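Long-range contact in Lin0012 protein (PDB 3K17), which probably catalyses the ATP-dependent phosphorylation of phosphomevalonate in the mevalonate pathway to isopentenyl diphosphate: residues 150-162 / 175-187. Residues are numbered along the deposited sequence; the frame is centred on the assembly and turned at random.
Sequences LSHLVVQGNGSCG and YTTFDQEWVKHRL
Tyr175 and the turn at Ser160 to Gly162 offer a worked example of how a side chain can tie a loop to a neighbouring strand, here in the N-terminal domain of a GHMP kinase fold. This turn ends the linker between helix 141-156 and helix 162-169, and Tyr175 stands near the end of strand 172-176. Its CB carries the ring toward the loop, with CG anti to the backbone N (chi1 175°). Moving outward, CG and then CD2 lie beneath Gly162 CA, which sits over one ring face in a CH-pi contact, 3.6 Å from the centroid; CD2 comes nearest, 3.3 Å from Gly162 CA, with CE2 close behind. CE2 and CZ run on past Ser160 O, which lies at the ring edge, and OH finally donates to that same oxygen at 2.8 Å. The ring is thus engaged both over a face and at its hydroxyl end. Ser160 OG, meanwhile, accepts from Gly162 N, an ST turn that shapes the loop.

One residue earlier, Gly159 O receives Gln180 NE2 at 3.0 Å, from above the carbonyl plane yet within the glutamine's own amide plane. NE2 also reaches Val24 O, so two carbonyls hold the amide, while its buried OE1 has no partner in the model.

The rest of the contact is largely apolar. The 150-156 part of helix 141-156 crosses helix 180-187 at 84°, the segment axes approaching to 12.0 Å, with branched side chains between them. Leu153 CD2 meets Phe178 CZ and Val183 CG1, and Trp200 meets the Phe178 ring edge-to-face. Cys161 sets CB at the edge of that ring, where its SG makes a sulfur-aromatic contact. Farther along, Val154 CG1 touches Leu187 CD1, and Leu150 ends with CD2 against Val183 CG1 at 3.7 Å.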
loop_
_atom_site.group_PDB
_atom_site.type_symbol
_atom_site.label_atom_id
_atom_site.label_comp_id
_atom_site.label_asym_id
_atom_site.label_seq_id
_atom_site.Cartn_x
_atom_site.Cartn_y
_atom_site.Cartn_z
ATOM N N LEU A 150 -12.640 -9.704 28.284
ATOM C CA LEU A 150 -11.961 -10.203 27.088
ATOM C C LEU A 150 -12.036 -9.135 26.004
ATOM O O LEU A 150 -11.051 -8.849 25.335
ATOM C CB LEU A 150 -12.628 -11.477 26.565
ATOM C CG LEU A 150 -12.410 -12.780 27.339
ATOM C CD1 LEU A 150 -13.177 -13.918 26.678
ATOM C CD2 LEU A 150 -10.922 -13.098 27.374
ATOM N N SER A 151 -13.220 -8.558 25.834
ATOM C CA SER A 151 -13.433 -7.522 24.828
ATOM C C SER A 151 -12.477 -6.353 25.034
ATOM O O SER A 151 -11.725 -5.979 24.134
ATOM C CB SER A 151 -14.878 -7.006 24.895
ATOM O OG SER A 151 -15.111 -5.974 23.940
ATOM N N HIS A 152 -12.507 -5.792 26.235
ATOM C CA HIS A 152 -11.693 -4.638 26.563
ATOM C C HIS A 152 -10.184 -4.872 26.530
ATOM O O HIS A 152 -9.438 -4.003 26.087
ATOM C CB HIS A 152 -12.110 -4.086 27.930
ATOM C CG HIS A 152 -11.609 -2.701 28.203
ATOM N ND1 HIS A 152 -10.330 -2.443 28.649
ATOM C CD2 HIS A 152 -12.212 -1.495 28.074
ATOM C CE1 HIS A 152 -10.167 -1.138 28.786
ATOM N NE2 HIS A 152 -11.294 -0.540 28.442
ATOM N N LEU A 153 -9.728 -6.037 26.972
ATOM C CA LEU A 153 -8.292 -6.281 26.984
ATOM C C LEU A 153 -7.687 -6.419 25.584
ATOM O O LEU A 153 -6.596 -5.918 25.340
ATOM C CB LEU A 153 -7.957 -7.495 27.861
ATOM C CG LEU A 153 -8.045 -8.940 27.384
ATOM C CD1 LEU A 153 -6.861 -9.257 26.475
ATOM C CD2 LEU A 153 -8.022 -9.864 28.611
ATOM N N VAL A 154 -8.371 -7.069 24.646
ATOM C CA VAL A 154 -7.766 -7.153 23.320
ATOM C C VAL A 154 -7.817 -5.800 22.595
ATOM O O VAL A 154 -6.982 -5.525 21.735
ATOM C CB VAL A 154 -8.408 -8.263 22.439
ATOM C CG1 VAL A 154 -8.233 -9.623 23.126
ATOM C CG2 VAL A 154 -9.868 -7.966 22.175
ATOM N N VAL A 155 -8.779 -4.942 22.936
ATOM C CA VAL A 155 -8.832 -3.632 22.278
ATOM C C VAL A 155 -7.810 -2.685 22.917
ATOM O O VAL A 155 -7.033 -2.030 22.226
ATOM C CB VAL A 155 -10.228 -2.992 22.363
ATOM C CG1 VAL A 155 -10.182 -1.577 21.781
ATOM C CG2 VAL A 155 -11.229 -3.838 21.590
ATOM N N GLN A 156 -7.810 -2.616 24.240
ATOM C CA GLN A 156 -6.864 -1.761 24.938
ATOM C C GLN A 156 -5.427 -2.278 24.737
ATOM O O GLN A 156 -4.494 -1.498 24.620
ATOM C CB GLN A 156 -7.216 -1.722 26.430
ATOM C CG GLN A 156 -6.305 -0.860 27.293
ATOM C CD GLN A 156 -6.299 0.596 26.870
ATOM O OE1 GLN A 156 -7.320 1.139 26.443
ATOM N NE2 GLN A 156 -5.146 1.243 27.001
ATOM N N GLY A 157 -5.254 -3.591 24.690
ATOM C CA GLY A 157 -3.921 -4.151 24.507
ATOM C C GLY A 157 -3.157 -4.267 25.818
ATOM O O GLY A 157 -2.010 -4.714 25.840
ATOM N N ASN A 158 -3.794 -3.855 26.910
ATOM C CA ASN A 158 -3.200 -3.922 28.247
ATOM C C ASN A 158 -4.250 -3.507 29.268
ATOM O O ASN A 158 -5.397 -3.240 28.906
ATOM C CB ASN A 158 -1.974 -3.005 28.351
ATOM C CG ASN A 158 -2.275 -1.577 27.937
ATOM O OD1 ASN A 158 -3.232 -0.978 28.405
ATOM N ND2 ASN A 158 -1.453 -1.030 27.056
ATOM N N GLY A 159 -3.862 -3.457 30.539
ATOM C CA GLY A 159 -4.797 -3.084 31.586
ATOM C C GLY A 159 -5.226 -4.295 32.406
ATOM O O GLY A 159 -5.152 -5.437 31.938
ATOM N N SER A 160 -5.691 -4.043 33.626
ATOM C CA SER A 160 -6.110 -5.103 34.539
ATOM C C SER A 160 -7.573 -5.494 34.424
ATOM O O SER A 160 -7.965 -6.561 34.892
ATOM C CB SER A 160 -5.865 -4.661 35.978
ATOM O OG SER A 160 -6.745 -3.595 36.304
ATOM N N CYS A 161 -8.373 -4.628 33.804
ATOM C CA CYS A 161 -9.805 -4.843 33.681
ATOM C C CYS A 161 -10.495 -4.587 35.024
ATOM O O CYS A 161 -11.644 -4.957 35.219
ATOM C CB CYS A 161 -10.122 -6.252 33.178
ATOM S SG CYS A 161 -9.802 -6.439 31.404
ATOM N N GLY A 162 -9.776 -3.954 35.947
ATOM C CA GLY A 162 -10.366 -3.610 37.234
ATOM C C GLY A 162 -11.438 -2.561 36.972
ATOM O O GLY A 162 -12.439 -2.477 37.693
ATOM N N TYR A 175 -10.717 -5.636 43.767
ATOM C CA TYR A 175 -10.552 -6.394 42.531
ATOM C C TYR A 175 -9.196 -7.075 42.460
ATOM O O TYR A 175 -8.159 -6.426 42.621
ATOM C CB TYR A 175 -10.692 -5.465 41.322
ATOM C CG TYR A 175 -10.403 -6.157 40.009
ATOM C CD1 TYR A 175 -11.314 -7.053 39.462
ATOM C CD2 TYR A 175 -9.198 -5.944 39.332
ATOM C CE1 TYR A 175 -11.038 -7.728 38.271
ATOM C CE2 TYR A 175 -8.914 -6.617 38.140
ATOM C CZ TYR A 175 -9.839 -7.507 37.615
ATOM O OH TYR A 175 -9.571 -8.175 36.438
ATOM N N THR A 176 -9.198 -8.380 42.216
ATOM C CA THR A 176 -7.954 -9.123 42.098
ATOM C C THR A 176 -7.823 -9.651 40.676
ATOM O O THR A 176 -8.572 -10.530 40.241
ATOM C CB THR A 176 -7.897 -10.289 43.097
ATOM O OG1 THR A 176 -8.019 -9.773 44.426
ATOM C CG2 THR A 176 -6.575 -11.038 42.962
ATOM N N THR A 177 -6.845 -9.103 39.969
ATOM C CA THR A 177 -6.580 -9.424 38.575
ATOM C C THR A 177 -6.405 -10.901 38.258
ATOM O O THR A 177 -5.650 -11.608 38.921
ATOM C CB THR A 177 -5.330 -8.661 38.091
ATOM O OG1 THR A 177 -5.435 -7.286 38.490
ATOM C CG2 THR A 177 -5.204 -8.745 36.567
ATOM N N PHE A 178 -7.107 -11.352 37.222
ATOM C CA PHE A 178 -7.035 -12.736 36.777
ATOM C C PHE A 178 -5.661 -12.996 36.173
ATOM O O PHE A 178 -4.886 -12.064 35.951
ATOM C CB PHE A 178 -8.131 -13.000 35.738
ATOM C CG PHE A 178 -8.080 -12.068 34.550
ATOM C CD1 PHE A 178 -7.168 -12.274 33.519
ATOM C CD2 PHE A 178 -8.950 -10.986 34.465
ATOM C CE1 PHE A 178 -7.126 -11.411 32.411
ATOM C CE2 PHE A 178 -8.914 -10.117 33.365
ATOM C CZ PHE A 178 -8.002 -10.332 32.340
ATOM N N ASP A 179 -5.359 -14.261 35.906
ATOM C CA ASP A 179 -4.072 -14.633 35.330
ATOM C C ASP A 179 -4.026 -14.199 33.867
ATOM O O ASP A 179 -4.510 -14.901 32.982
ATOM C CB ASP A 179 -3.868 -16.144 35.428
ATOM C CG ASP A 179 -2.441 -16.556 35.128
ATOM O OD1 ASP A 179 -1.811 -15.936 34.245
ATOM O OD2 ASP A 179 -1.956 -17.509 35.770
ATOM N N GLN A 180 -3.429 -13.033 33.639
ATOM C CA GLN A 180 -3.308 -12.426 32.316
ATOM C C GLN A 180 -2.713 -13.328 31.240
ATOM O O GLN A 180 -3.281 -13.482 30.157
ATOM C CB GLN A 180 -2.468 -11.154 32.424
ATOM C CG GLN A 180 -3.075 -10.077 33.318
ATOM C CD GLN A 180 -3.766 -8.981 32.525
ATOM O OE1 GLN A 180 -4.551 -9.257 31.630
ATOM N NE2 GLN A 180 -3.476 -7.731 32.860
ATOM N N GLU A 181 -1.557 -13.906 31.542
ATOM C CA GLU A 181 -0.862 -14.779 30.609
ATOM C C GLU A 181 -1.710 -16.016 30.309
ATOM O O GLU A 181 -1.750 -16.502 29.175
ATOM C CB GLU A 181 0.481 -15.192 31.207
ATOM C CG GLU A 181 1.562 -15.443 30.184
ATOM C CD GLU A 181 2.863 -15.898 30.818
ATOM O OE1 GLU A 181 2.861 -16.951 31.494
ATOM O OE2 GLU A 181 3.887 -15.201 30.640
ATOM N N TRP A 182 -2.390 -16.514 31.335
ATOM C CA TRP A 182 -3.248 -17.684 31.198
ATOM C C TRP A 182 -4.330 -17.398 30.156
ATOM O O TRP A 182 -4.621 -18.228 29.304
ATOM C CB TRP A 182 -3.893 -17.999 32.547
ATOM C CG TRP A 182 -4.744 -19.226 32.571
ATOM C CD1 TRP A 182 -4.338 -20.505 32.840
ATOM C CD2 TRP A 182 -6.156 -19.291 32.355
ATOM N NE1 TRP A 182 -5.416 -21.361 32.810
ATOM C CE2 TRP A 182 -6.544 -20.641 32.515
ATOM C CE3 TRP A 182 -7.137 -18.338 32.044
ATOM C CZ2 TRP A 182 -7.870 -21.059 32.377
ATOM C CZ3 TRP A 182 -8.451 -18.754 31.907
ATOM C CH2 TRP A 182 -8.807 -20.105 32.075
ATOM N N VAL A 183 -4.915 -16.204 30.226
ATOM C CA VAL A 183 -5.966 -15.807 29.297
ATOM C C VAL A 183 -5.468 -15.583 27.876
ATOM O O VAL A 183 -5.997 -16.161 26.923
ATOM C CB VAL A 183 -6.666 -14.510 29.766
ATOM C CG1 VAL A 183 -7.583 -13.984 28.663
ATOM C CG2 VAL A 183 -7.479 -14.782 31.032
ATOM N N LYS A 184 -4.451 -14.740 27.739
ATOM C CA LYS A 184 -3.906 -14.417 26.429
ATOM C C LYS A 184 -3.451 -15.630 25.632
ATOM O O LYS A 184 -3.719 -15.716 24.438
ATOM C CB LYS A 184 -2.755 -13.419 26.578
ATOM C CG LYS A 184 -3.205 -12.059 27.112
ATOM C CD LYS A 184 -2.022 -11.167 27.459
ATOM C CE LYS A 184 -2.467 -9.938 28.235
ATOM N NZ LYS A 184 -1.334 -9.010 28.512
ATOM N N HIS A 185 -2.767 -16.567 26.284
ATOM C CA HIS A 185 -2.289 -17.764 25.595
ATOM C C HIS A 185 -3.446 -18.572 25.041
ATOM O O HIS A 185 -3.404 -19.030 23.902
ATOM C CB HIS A 185 -1.477 -18.647 26.546
ATOM C CG HIS A 185 -0.178 -18.042 26.977
ATOM N ND1 HIS A 185 0.639 -18.631 27.919
ATOM C CD2 HIS A 185 0.449 -16.905 26.594
ATOM C CE1 HIS A 185 1.713 -17.882 28.097
ATOM N NE2 HIS A 185 1.623 -16.829 27.305
ATOM N N ARG A 186 -4.482 -18.735 25.855
ATOM C CA ARG A 186 -5.652 -19.509 25.466
ATOM C C ARG A 186 -6.545 -18.845 24.420
ATOM O O ARG A 186 -7.374 -19.506 23.796
ATOM C CB ARG A 186 -6.445 -19.876 26.723
ATOM C CG ARG A 186 -5.713 -20.936 27.544
ATOM C CD ARG A 186 -6.114 -20.962 29.009
ATOM N NE ARG A 186 -5.013 -21.485 29.813
ATOM C CZ ARG A 186 -4.543 -22.719 29.708
ATOM N NH1 ARG A 186 -5.087 -23.558 28.840
ATOM N NH2 ARG A 186 -3.515 -23.112 30.447
ATOM N N LEU A 187 -6.376 -17.545 24.229
ATOM C CA LEU A 187 -7.153 -16.842 23.220
ATOM C C LEU A 187 -6.917 -17.467 21.848
ATOM O O LEU A 187 -7.799 -17.451 20.997
ATOM C CB LEU A 187 -6.753 -15.369 23.152
ATOM C CG LEU A 187 -7.342 -14.432 24.203
ATOM C CD1 LEU A 187 -6.879 -13.007 23.915
ATOM C CD2 LEU A 187 -8.851 -14.507 24.163
#